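Local coordinates for peptidase M16 inactive domain family protein (Pseudomonas fluorescens, PDB 3GWB) that belongs to the M16 peptidase family, carries its inactive domain, and probably has hydrolase activity, at residues P305-G310 / M375-L380; R39-A44 / K92-A97; T283-E288 / Y297-G302. All coordinates share one frame; numbering follows the deposited sequence.

In the fold
Three contacts illustrate how chemistry follows place in the fold. Contact 2 is the buried one: two neighbouring strands of the six-stranded mixed sheet are joined by backbone hydrogen bonds. Contact 1 is a surface contact, where the loop 305-310, which connects two strands of the five-stranded sheet, meets the end of helix 365-377 and the ring of Y378 packs on the loop backbone. The two touch, since D93 of contact 2 accepts hydrogen bonds from Q307 and Y378 of contact 1. Contact 3, partly buried and about 31 Å from contact 2 between centres, sets helix 284-292 on outermost strand 299-303 through apolar side chains, the selenomethionine M286 and one water. It adjoins contact 1 only in sequence.

Contact 1 (P305-G310 / M375-L380); sequences PMQARG and MGFYNL
Y378 meets the backbone of M306 and Q307 with one side of its ring. Its CE1 comes within 3.5 Å of Q307 N, which lies near the ring plane at the edge, and within 3.8 Å of M306 C. With CG anti to its own carbonyl carbon (chi1 -63°), the ring reaches the loop from the first residue to leave helical phi/psi. F377, in the last turn of helix 365-377, presses CD2 over the centre of the Y378 ring, 3.5 Å above its plane, so the tyrosine is packed on a face as well as at an edge. Its OH is hydrogen-bonded to D93 OD2, the same oxygen that receives Q307 N, and one carboxylate thus ties the loop to the helix end. The looser side belongs to the Q307 side chain: its NE2 stays 4.4 Å from F377 CE2, approaching that ring obliquely, while OE1 turns to the backbone N of I230. Only 155 Å² is buried in all. L380 N bonds to M375 O at 2.8 Å, N379 N bonds weakly to G376 O, and N379 is left-handed: a Schellman motif, whose Y378 ring meets the 305-310 loop.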
loop_
_atom_site.group_PDB
_atom_site.type_symbol
_atom_site.label_atom_id
_atom_site.label_comp_id
_atom_site.label_asym_id
_atom_site.label_seq_id
_atom_site.Cartn_x
_atom_site.Cartn_y
_atom_site.Cartn_z
ATOM N N PRO A 305 19.894 0.919 -10.713
ATOM C CA PRO A 305 20.378 1.274 -12.051
ATOM C C PRO A 305 19.333 2.048 -12.845
ATOM O O PRO A 305 18.176 1.635 -12.931
ATOM C CB PRO A 305 20.682 -0.082 -12.681
ATOM C CG PRO A 305 21.023 -0.942 -11.501
ATOM C CD PRO A 305 19.962 -0.539 -10.510
HETATM N N MSE A 306 19.746 3.167 -13.429
HETATM C CA MSE A 306 18.841 3.988 -14.214
HETATM C C MSE A 306 19.501 4.311 -15.544
HETATM O O MSE A 306 20.571 3.782 -15.847
HETATM C CB MSE A 306 18.512 5.270 -13.455
HETATM C CG MSE A 306 17.848 5.023 -12.109
HETATM SE SE MSE A 306 17.298 6.550 -11.314
HETATM C CE MSE A 306 18.693 6.926 -10.327
ATOM N N GLN A 307 18.862 5.169 -16.339
ATOM C CA GLN A 307 19.404 5.543 -17.641
ATOM C C GLN A 307 20.830 6.020 -17.424
ATOM O O GLN A 307 21.743 5.614 -18.134
ATOM C CB GLN A 307 18.562 6.653 -18.270
ATOM C CG GLN A 307 18.835 6.884 -19.747
ATOM C CD GLN A 307 17.887 7.915 -20.348
ATOM O OE1 GLN A 307 17.975 9.108 -20.048
ATOM N NE2 GLN A 307 16.964 7.452 -21.192
ATOM N N ALA A 308 21.009 6.892 -16.442
ATOM C CA ALA A 308 22.334 7.384 -16.099
ATOM C C ALA A 308 22.718 6.586 -14.858
ATOM O O ALA A 308 21.909 5.806 -14.352
ATOM C CB ALA A 308 22.287 8.872 -15.785
ATOM N N ARG A 309 23.935 6.771 -14.361
ATOM C CA ARG A 309 24.366 6.033 -13.183
ATOM C C ARG A 309 23.423 6.213 -12.001
ATOM O O ARG A 309 23.237 7.326 -11.489
ATOM C CB ARG A 309 25.779 6.439 -12.774
ATOM C CG ARG A 309 26.853 5.924 -13.712
ATOM C CD ARG A 309 28.225 6.369 -13.251
ATOM N NE ARG A 309 28.698 5.635 -12.082
ATOM C CZ ARG A 309 29.752 5.999 -11.359
ATOM N NH1 ARG A 309 30.428 7.091 -11.687
ATOM N NH2 ARG A 309 30.143 5.271 -10.322
ATOM N N GLY A 310 22.819 5.106 -11.584
ATOM C CA GLY A 310 21.912 5.134 -10.458
ATOM C C GLY A 310 22.738 4.978 -9.200
ATOM O O GLY A 310 23.927 4.692 -9.279
HETATM N N MSE A 375 13.560 -3.796 -20.729
HETATM C CA MSE A 375 14.371 -4.190 -21.877
HETATM C C MSE A 375 14.245 -3.137 -22.974
HETATM O O MSE A 375 15.249 -2.686 -23.542
HETATM C CB MSE A 375 13.919 -5.560 -22.408
HETATM C CG MSE A 375 14.364 -6.759 -21.543
HETATM SE SE MSE A 375 13.552 -8.347 -21.969
HETATM C CE MSE A 375 13.968 -8.503 -23.682
ATOM N N GLY A 376 13.009 -2.732 -23.258
ATOM C CA GLY A 376 12.781 -1.742 -24.293
ATOM C C GLY A 376 13.259 -0.349 -23.940
ATOM O O GLY A 376 13.885 0.329 -24.757
ATOM N N PHE A 377 12.968 0.074 -22.716
ATOM C CA PHE A 377 13.348 1.399 -22.257
ATOM C C PHE A 377 14.857 1.586 -22.189
ATOM O O PHE A 377 15.372 2.634 -22.568
ATOM C CB PHE A 377 12.756 1.681 -20.878
ATOM C CG PHE A 377 12.898 3.113 -20.441
ATOM C CD1 PHE A 377 12.011 4.080 -20.900
ATOM C CD2 PHE A 377 13.947 3.503 -19.614
ATOM C CE1 PHE A 377 12.145 5.411 -20.507
ATOM C CE2 PHE A 377 14.091 4.833 -19.218
ATOM C CZ PHE A 377 13.200 5.792 -19.677
ATOM N N TYR A 378 15.565 0.563 -21.721
ATOM C CA TYR A 378 17.017 0.644 -21.588
ATOM C C TYR A 378 17.800 0.005 -22.728
ATOM O O TYR A 378 19.025 -0.130 -22.649
ATOM C CB TYR A 378 17.429 0.019 -20.257
ATOM C CG TYR A 378 16.874 0.764 -19.074
ATOM C CD1 TYR A 378 17.310 2.056 -18.780
ATOM C CD2 TYR A 378 15.906 0.191 -18.255
ATOM C CE1 TYR A 378 16.804 2.758 -17.704
ATOM C CE2 TYR A 378 15.389 0.889 -17.165
ATOM C CZ TYR A 378 15.846 2.172 -16.899
ATOM O OH TYR A 378 15.352 2.879 -15.830
ATOM N N ASN A 379 17.093 -0.380 -23.782
ATOM C CA ASN A 379 17.705 -1.013 -24.942
ATOM C C ASN A 379 18.592 -2.195 -24.573
ATOM O O ASN A 379 19.769 -2.231 -24.937
ATOM C CB ASN A 379 18.520 0.006 -25.734
ATOM C CG ASN A 379 17.670 1.129 -26.275
ATOM O OD1 ASN A 379 16.660 0.894 -26.934
ATOM N ND2 ASN A 379 18.074 2.358 -26.002
ATOM N N LEU A 380 18.029 -3.155 -23.845
ATOM C CA LEU A 380 18.766 -4.352 -23.459
ATOM C C LEU A 380 18.579 -5.368 -24.581
ATOM O O LEU A 380 17.599 -5.303 -25.322
ATOM C CB LEU A 380 18.212 -4.917 -22.147
ATOM C CG LEU A 380 18.223 -3.926 -20.978
ATOM C CD1 LEU A 380 17.617 -4.588 -19.752
ATOM C CD2 LEU A 380 19.651 -3.457 -20.696
#

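Contact 2 (R39-A44 / K92-A97); sequences RLIFAA and KDMAVA
I41 and the selenomethionine M94 lie side by side on one face of the sheet, their side chains pointing the same way. Followed outward from CB, the M94 chain first has its CB 3.6 Å from F42 O and beside I41 CG2. At CG it takes the crowded position between backbone N and carbonyl carbon (chi1 56°), and the bend at chi3 keeps the rest of the chain along the isoleucine: SE sits 3.9 Å from I41 CG2, and the terminal CE is 4.0 Å from that same methyl. F377 and Y378 of contact 1 pack against M94 from outside the pair of strands.

Beneath these side chains the backbones run antiparallel. L40 and A97 form one hydrogen-bonded pair and F42 and A95 the other, with the non-hydrogen-bonded pair I41 and V96 between them. The F42 N to A95 O bond, 2.9 Å long, is nearly straight at 173°. Between the conventional bonds, V96 CA lies 3.3 Å from L40 O in a CA-H...O contact. On the other face, F42 brings the edge of its ring to A97 CB, and A95 CB touches A44 CB at 3.8 Å, while F115 and V119 of helix 105-120 cover this side. R39, within strand 35-42, runs extended from CG to NE, and V96 CG1 lies 3.9 Å from R39 NH2, over one face of the guanidinium.

The direct bonds between the segments are all from backbone to backbone. Bonding across the contact thus draws on no side chain, while the side chains join the sheet to helix 365-377 on one face and to helix 105-120 on the other.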
loop_
_atom_site.group_PDB
_atom_site.type_symbol
_atom_site.label_atom_id
_atom_site.label_comp_id
_atom_site.label_asym_id
_atom_site.label_seq_id
_atom_site.Cartn_x
_atom_site.Cartn_y
_atom_site.Cartn_z
ATOM N N ARG A 39 1.701 -2.625 -20.703
ATOM C CA ARG A 39 2.455 -1.670 -19.911
ATOM C C ARG A 39 3.113 -0.658 -20.838
ATOM O O ARG A 39 3.722 -1.025 -21.844
ATOM C CB ARG A 39 3.506 -2.416 -19.083
ATOM C CG ARG A 39 4.245 -1.589 -18.035
ATOM C CD ARG A 39 5.208 -2.491 -17.267
ATOM N NE ARG A 39 6.022 -1.783 -16.276
ATOM C CZ ARG A 39 5.582 -1.374 -15.090
ATOM N NH1 ARG A 39 4.324 -1.595 -14.729
ATOM N NH2 ARG A 39 6.409 -0.750 -14.259
ATOM N N LEU A 40 2.952 0.616 -20.506
ATOM C CA LEU A 40 3.531 1.705 -21.288
ATOM C C LEU A 40 4.577 2.390 -20.430
ATOM O O LEU A 40 4.297 2.833 -19.316
ATOM C CB LEU A 40 2.453 2.716 -21.693
ATOM C CG LEU A 40 1.591 2.448 -22.934
ATOM C CD1 LEU A 40 1.081 1.016 -22.950
ATOM C CD2 LEU A 40 0.433 3.441 -22.951
ATOM N N ILE A 41 5.794 2.462 -20.947
ATOM C CA ILE A 41 6.874 3.100 -20.222
ATOM C C ILE A 41 7.296 4.336 -20.999
ATOM O O ILE A 41 7.755 4.222 -22.133
ATOM C CB ILE A 41 8.101 2.156 -20.076
ATOM C CG1 ILE A 41 7.712 0.864 -19.348
ATOM C CG2 ILE A 41 9.173 2.849 -19.266
ATOM C CD1 ILE A 41 6.773 -0.042 -20.131
ATOM N N PHE A 42 7.123 5.510 -20.398
ATOM C CA PHE A 42 7.491 6.775 -21.031
ATOM C C PHE A 42 8.734 7.340 -20.364
ATOM O O PHE A 42 8.940 7.148 -19.169
ATOM C CB PHE A 42 6.384 7.835 -20.860
ATOM C CG PHE A 42 5.055 7.448 -21.446
ATOM C CD1 PHE A 42 4.675 7.918 -22.686
ATOM C CD2 PHE A 42 4.175 6.629 -20.734
ATOM C CE1 PHE A 42 3.438 7.590 -23.220
ATOM C CE2 PHE A 42 2.930 6.292 -21.265
ATOM C CZ PHE A 42 2.563 6.774 -22.509
ATOM N N ALA A 43 9.563 8.029 -21.140
ATOM C CA ALA A 43 10.734 8.700 -20.582
ATOM C C ALA A 43 10.140 10.014 -20.068
ATOM O O ALA A 43 10.412 11.097 -20.608
ATOM C CB ALA A 43 11.761 8.969 -21.669
ATOM N N ALA A 44 9.304 9.901 -19.037
ATOM C CA ALA A 44 8.616 11.045 -18.439
ATOM C C ALA A 44 8.710 11.080 -16.911
ATOM O O ALA A 44 7.729 11.381 -16.224
ATOM C CB ALA A 44 7.147 11.032 -18.856
ATOM N N LYS A 92 12.172 8.490 -11.279
ATOM C CA LYS A 92 13.253 9.380 -11.681
ATOM C C LYS A 92 13.425 9.446 -13.192
ATOM O O LYS A 92 13.425 10.529 -13.767
ATOM C CB LYS A 92 14.577 8.929 -11.052
ATOM C CG LYS A 92 14.637 9.016 -9.540
ATOM C CD LYS A 92 14.780 10.441 -9.077
ATOM C CE LYS A 92 15.122 10.509 -7.596
ATOM N NZ LYS A 92 15.421 11.905 -7.190
ATOM N N ASP A 93 13.583 8.297 -13.842
ATOM C CA ASP A 93 13.775 8.318 -15.286
ATOM C C ASP A 93 12.626 7.778 -16.130
ATOM O O ASP A 93 12.683 7.827 -17.353
ATOM C CB ASP A 93 15.111 7.638 -15.667
ATOM C CG ASP A 93 15.215 6.210 -15.176
ATOM O OD1 ASP A 93 14.356 5.782 -14.377
ATOM O OD2 ASP A 93 16.173 5.511 -15.586
HETATM N N MSE A 94 11.570 7.282 -15.494
HETATM C CA MSE A 94 10.428 6.780 -16.248
HETATM C C MSE A 94 9.100 7.063 -15.556
HETATM O O MSE A 94 9.056 7.409 -14.375
HETATM C CB MSE A 94 10.556 5.268 -16.517
HETATM C CG MSE A 94 10.728 4.381 -15.279
HETATM SE SE MSE A 94 10.499 2.597 -15.612
HETATM C CE MSE A 94 11.998 2.195 -16.489
ATOM N N ALA A 95 8.026 6.942 -16.326
ATOM C CA ALA A 95 6.663 7.126 -15.843
ATOM C C ALA A 95 5.900 6.002 -16.526
ATOM O O ALA A 95 6.153 5.691 -17.693
ATOM C CB ALA A 95 6.110 8.485 -16.267
ATOM N N VAL A 96 4.966 5.393 -15.808
ATOM C CA VAL A 96 4.233 4.276 -16.377
ATOM C C VAL A 96 2.721 4.379 -16.284
ATOM O O VAL A 96 2.169 5.084 -15.435
ATOM C CB VAL A 96 4.661 2.948 -15.697
ATOM C CG1 VAL A 96 6.191 2.857 -15.640
ATOM C CG2 VAL A 96 4.088 2.868 -14.292
ATOM N N ALA A 97 2.071 3.681 -17.206
ATOM C CA ALA A 97 0.626 3.578 -17.264
ATOM C C ALA A 97 0.447 2.120 -17.670
ATOM O O ALA A 97 1.055 1.658 -18.647
ATOM C CB ALA A 97 0.057 4.505 -18.304
#

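Contact 3 (T283-E288 / Y297-G302)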
loop_
_atom_site.group_PDB
_atom_site.type_symbol
_atom_site.label_atom_id
_atom_site.label_comp_id
_atom_site.label_asym_id
_atom_site.label_seq_id
_atom_site.Cartn_x
_atom_site.Cartn_y
_atom_site.Cartn_z
ATOM N N THR A 283 22.453 -12.702 4.604
ATOM C CA THR A 283 23.364 -11.724 4.006
ATOM C C THR A 283 24.478 -11.330 4.978
ATOM O O THR A 283 24.340 -11.479 6.190
ATOM C CB THR A 283 22.614 -10.449 3.583
ATOM O OG1 THR A 283 22.153 -9.761 4.748
ATOM C CG2 THR A 283 21.423 -10.800 2.699
ATOM N N ARG A 284 25.579 -10.819 4.436
ATOM C CA ARG A 284 26.723 -10.408 5.245
ATOM C C ARG A 284 26.309 -9.343 6.262
ATOM O O ARG A 284 26.602 -9.455 7.454
ATOM C CB ARG A 284 27.829 -9.862 4.329
ATOM C CG ARG A 284 29.218 -9.753 4.960
ATOM C CD ARG A 284 29.817 -11.125 5.313
ATOM N NE ARG A 284 30.261 -11.919 4.162
ATOM C CZ ARG A 284 31.405 -11.739 3.504
ATOM N NH1 ARG A 284 32.249 -10.778 3.863
ATOM N NH2 ARG A 284 31.726 -12.550 2.506
ATOM N N LEU A 285 25.612 -8.316 5.787
ATOM C CA LEU A 285 25.170 -7.230 6.650
ATOM C C LEU A 285 24.170 -7.660 7.731
ATOM O O LEU A 285 24.310 -7.277 8.886
ATOM C CB LEU A 285 24.583 -6.094 5.806
ATOM C CG LEU A 285 25.590 -5.252 5.008
ATOM C CD1 LEU A 285 24.848 -4.356 4.047
ATOM C CD2 LEU A 285 26.447 -4.411 5.958
HETATM N N MSE A 286 23.162 -8.443 7.373
HETATM C CA MSE A 286 22.190 -8.876 8.382
HETATM C C MSE A 286 22.828 -9.818 9.394
HETATM O O MSE A 286 22.482 -9.808 10.576
HETATM C CB MSE A 286 20.994 -9.561 7.719
HETATM C CG MSE A 286 19.965 -8.589 7.178
HETATM SE SE MSE A 286 19.076 -7.761 8.506
HETATM C CE MSE A 286 17.656 -8.815 8.592
ATOM N N SER A 287 23.769 -10.627 8.927
ATOM C CA SER A 287 24.459 -11.572 9.798
ATOM C C SER A 287 25.311 -10.860 10.850
ATOM O O SER A 287 25.215 -11.154 12.041
ATOM C CB SER A 287 25.340 -12.499 8.962
ATOM O OG SER A 287 26.173 -13.283 9.793
ATOM N N GLU A 288 26.130 -9.912 10.409
ATOM C CA GLU A 288 27.010 -9.169 11.306
ATOM C C GLU A 288 26.313 -8.166 12.219
ATOM O O GLU A 288 26.582 -8.124 13.419
ATOM C CB GLU A 288 28.078 -8.426 10.499
ATOM C CG GLU A 288 28.968 -9.320 9.644
ATOM C CD GLU A 288 29.742 -10.335 10.465
ATOM O OE1 GLU A 288 30.348 -9.943 11.489
ATOM O OE2 GLU A 288 29.752 -11.524 10.079
ATOM N N TYR A 297 17.027 -4.391 13.066
ATOM C CA TYR A 297 16.076 -5.387 12.607
ATOM C C TYR A 297 16.174 -5.506 11.095
ATOM O O TYR A 297 15.700 -6.474 10.507
ATOM C CB TYR A 297 14.653 -5.015 13.028
ATOM C CG TYR A 297 14.418 -5.193 14.512
ATOM C CD1 TYR A 297 14.684 -6.409 15.133
ATOM C CD2 TYR A 297 13.968 -4.138 15.302
ATOM C CE1 TYR A 297 14.518 -6.569 16.506
ATOM C CE2 TYR A 297 13.795 -4.290 16.679
ATOM C CZ TYR A 297 14.077 -5.508 17.271
ATOM O OH TYR A 297 13.942 -5.665 18.631
ATOM N N GLY A 298 16.812 -4.528 10.464
ATOM C CA GLY A 298 16.944 -4.590 9.024
ATOM C C GLY A 298 18.007 -3.693 8.431
ATOM O O GLY A 298 17.999 -2.482 8.641
ATOM N N VAL A 299 18.936 -4.297 7.701
ATOM C CA VAL A 299 19.993 -3.548 7.036
ATOM C C VAL A 299 20.006 -4.100 5.626
ATOM O O VAL A 299 20.182 -5.303 5.422
ATOM C CB VAL A 299 21.379 -3.777 7.672
ATOM C CG1 VAL A 299 22.412 -2.871 7.015
ATOM C CG2 VAL A 299 21.317 -3.488 9.141
ATOM N N TYR A 300 19.802 -3.216 4.661
ATOM C CA TYR A 300 19.758 -3.605 3.263
ATOM C C TYR A 300 20.630 -2.717 2.393
ATOM O O TYR A 300 20.853 -1.544 2.699
ATOM C CB TYR A 300 18.312 -3.544 2.771
ATOM C CG TYR A 300 17.378 -4.319 3.660
ATOM C CD1 TYR A 300 17.360 -5.710 3.635
ATOM C CD2 TYR A 300 16.561 -3.663 4.584
ATOM C CE1 TYR A 300 16.550 -6.435 4.505
ATOM C CE2 TYR A 300 15.750 -4.377 5.461
ATOM C CZ TYR A 300 15.753 -5.761 5.419
ATOM O OH TYR A 300 14.978 -6.485 6.293
ATOM N N SER A 301 21.120 -3.296 1.303
ATOM C CA SER A 301 21.953 -2.573 0.359
ATOM C C SER A 301 21.400 -2.881 -1.027
ATOM O O SER A 301 20.700 -3.881 -1.214
ATOM C CB SER A 301 23.408 -3.039 0.462
ATOM O OG SER A 301 23.554 -4.358 -0.036
ATOM N N GLY A 302 21.700 -2.027 -1.998
ATOM C CA GLY A 302 21.204 -2.277 -3.332
ATOM C C GLY A 302 21.510 -1.207 -4.352
ATOM O O GLY A 302 21.741 -0.044 -4.017
HETATM O O HOH W 1 20.590 -7.617 3.968
#
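L285 and V299 cross at about a right angle, both pointing toward the opposite segment. V299 CG1 rests against the leucine, 4.1 Å from both L285 CB and L285 CD1. The same CD1 reaches on to S301 CB, so one branch of L285 spans two residues whose side chains project from the same side of the strand. Around them, I314 and L316 of the neighbouring strand 311-319, together with V333 of helix 323-340, continue the apolar layer.

The selenomethionine M286 takes a different path. Its CG is anti to the carbonyl carbon, and further bends at chi2 and chi3 (-95°) fold the chain toward the strand backbone. SE comes to rest 3.6 Å from V299 N, a buried nitrogen with no polar partner in the model, and CE lies 3.6 Å from Y297 O. Seen from Y300, the selenium stands obliquely to the ring, 5.4 Å from its centroid and 32° off the normal, a Met-aromatic contact.

The axes of 284-288 and 299-302 run nearly antiparallel, at 164°, in a helix-on-sheet arrangement: the helix lies against the outermost strand of the five-stranded mixed sheet, in the part of the chain assigned to the M16 inactive domain.

T283 serves as the N-cap, its OG1 accepting from M286 N at 3.1 Å. That hydroxyl also donates to a water, which in turn donates to V299 O at 2.8 Å, linking the N-cap to the strand. Farther along, Y297 packs on N134 of the second subunit.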